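PDB 3CP3: pyridoxamine 5'-phosphate oxidase family protein from Corynebacterium diphtheriae NCTC 13129, which is of unknown function but belongs to the pyridoxamine 5'-phosphate oxidase family and may bind a flavin such as FMN. Local coordinates for residues Pro11-Leu15 and Gly136-Val140. Sequence-based numbering, arbitrary orientation.
Sequences PITIL and GRAFV
T13 and A138 face each other as an antiparallel hydrogen-bonded pair: T13 N gives its hydrogen to A138 O at 2.8 Å, and A138 N returns one to T13 O at 2.9 Å. V140 N adds a bond to P11 O at 2.9 Å. L15 N also reaches G136 O, but from 52° out of the carbonyl plane, and a water takes the hydrogen of G136 N and donates to L15 O, linking the two strands. CA-H...O contacts fill in between, such as R137 CA to T13 O at 3.3 Å. Strand 12-15 thus joins the C-terminal end of the long strand 125-139, whose R137 and F139 bond on their other side to strand 89-100, within an antiparallel sheet consistent with the split-barrel fold of the pyridoxamine 5'-phosphate oxidase family. T13, L15 and A138 carry their side chains on one face of this sheet. There L15 leans over the neighbouring backbone: chi1 of -48°, with CG anti to the carbonyl carbon, brings L15 CG to 3.8 Å from G136 C. L15 CD1 lies 3.8 Å from R137 N and L15 CD2 4.1 Å from A138 CB, while helix 17-25 touches the same leucine. I12, I14, R137 and F139 share the other face, where I12 CG1 meets the F139 ring obliquely, 4.2 Å from F139 CD1. R137 NH2 forms a salt bridge with D41 OD1 of the second subunit, whose P44 packs on F139.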
loop_
_atom_site.group_PDB
_atom_site.type_symbol
_atom_site.label_atom_id
_atom_site.label_comp_id
_atom_site.label_asym_id
_atom_site.label_seq_id
_atom_site.Cartn_x
_atom_site.Cartn_y
_atom_site.Cartn_z
ATOM N N PRO A 11 11.904 -16.038 8.325
ATOM C CA PRO A 11 11.939 -15.109 7.197
ATOM C C PRO A 11 11.407 -13.709 7.536
ATOM O O PRO A 11 11.595 -12.789 6.735
ATOM C CB PRO A 11 11.034 -15.788 6.158
ATOM C CG PRO A 11 10.022 -16.532 6.977
ATOM C CD PRO A 11 10.790 -17.009 8.199
ATOM N N ILE A 12 10.737 -13.558 8.684
ATOM C CA ILE A 12 10.191 -12.261 9.095
ATOM C C ILE A 12 10.819 -11.800 10.408
ATOM O O ILE A 12 10.694 -12.465 11.453
ATOM C CB ILE A 12 8.635 -12.250 9.203
ATOM C CG1 ILE A 12 7.997 -12.678 7.881
ATOM C CG2 ILE A 12 8.100 -10.836 9.575
ATOM C CD1 ILE A 12 6.489 -12.507 7.876
ATOM N N THR A 13 11.520 -10.666 10.335
ATOM C CA THR A 13 12.130 -10.063 11.507
ATOM C C THR A 13 11.188 -8.950 11.876
ATOM O O THR A 13 10.774 -8.161 11.020
ATOM C CB THR A 13 13.529 -9.539 11.199
ATOM O OG1 THR A 13 14.394 -10.645 10.931
ATOM C CG2 THR A 13 14.108 -8.760 12.373
ATOM N N ILE A 14 10.807 -8.900 13.140
ATOM C CA ILE A 14 9.991 -7.799 13.613
ATOM C C ILE A 14 10.984 -6.713 13.990
ATOM O O ILE A 14 11.897 -6.982 14.772
ATOM C CB ILE A 14 9.142 -8.186 14.841
ATOM C CG1 ILE A 14 8.271 -9.425 14.522
ATOM C CG2 ILE A 14 8.320 -7.001 15.349
ATOM C CD1 ILE A 14 7.482 -9.299 13.221
ATOM N N LEU A 15 10.811 -5.507 13.435
ATOM C CA LEU A 15 11.687 -4.381 13.788
ATOM C C LEU A 15 11.239 -3.693 15.070
ATOM O O LEU A 15 10.043 -3.711 15.419
ATOM C CB LEU A 15 11.801 -3.364 12.636
ATOM C CG LEU A 15 12.099 -3.986 11.256
ATOM C CD1 LEU A 15 12.013 -2.964 10.073
ATOM C CD2 LEU A 15 13.452 -4.633 11.307
ATOM N N GLY A 136 6.985 -2.621 12.142
ATOM C CA GLY A 136 7.987 -2.697 11.079
ATOM C C GLY A 136 8.346 -4.135 10.886
ATOM O O GLY A 136 8.433 -4.881 11.848
ATOM N N ARG A 137 8.621 -4.522 9.656
ATOM C CA ARG A 137 9.009 -5.906 9.389
ATOM C C ARG A 137 10.108 -5.889 8.361
ATOM O O ARG A 137 10.085 -5.050 7.468
ATOM C CB ARG A 137 7.793 -6.644 8.801
ATOM C CG ARG A 137 6.642 -6.746 9.766
ATOM C CD ARG A 137 5.471 -7.502 9.168
ATOM N NE ARG A 137 4.544 -6.609 8.494
ATOM C CZ ARG A 137 3.233 -6.860 8.376
ATOM N NH1 ARG A 137 2.718 -7.970 8.890
ATOM N NH2 ARG A 137 2.439 -5.993 7.752
ATOM N N ALA A 138 11.042 -6.814 8.478
ATOM C CA ALA A 138 11.962 -7.073 7.423
ATOM C C ALA A 138 11.721 -8.524 7.019
ATOM O O ALA A 138 11.547 -9.413 7.854
ATOM C CB ALA A 138 13.425 -6.904 7.896
ATOM N N PHE A 139 11.790 -8.736 5.724
ATOM C CA PHE A 139 11.578 -10.024 5.093
ATOM C C PHE A 139 12.859 -10.478 4.394
ATOM O O PHE A 139 13.357 -9.750 3.559
ATOM C CB PHE A 139 10.486 -9.829 4.029
ATOM C CG PHE A 139 9.283 -9.036 4.497
ATOM C CD1 PHE A 139 8.099 -9.697 4.879
ATOM C CD2 PHE A 139 9.295 -7.628 4.491
ATOM C CE1 PHE A 139 6.965 -8.959 5.287
ATOM C CE2 PHE A 139 8.187 -6.879 4.910
ATOM C CZ PHE A 139 6.992 -7.564 5.307
ATOM N N VAL A 140 13.379 -11.667 4.717
ATOM C CA VAL A 140 14.532 -12.241 4.026
ATOM C C VAL A 140 14.239 -13.655 3.506
ATOM O O VAL A 140 14.183 -13.876 2.295
ATOM C CB VAL A 140 15.785 -12.287 4.933
ATOM C CG1 VAL A 140 16.902 -13.138 4.302
ATOM C CG2 VAL A 140 16.270 -10.868 5.237
HETATM O O HOH W 1 7.628 -2.900 14.884
#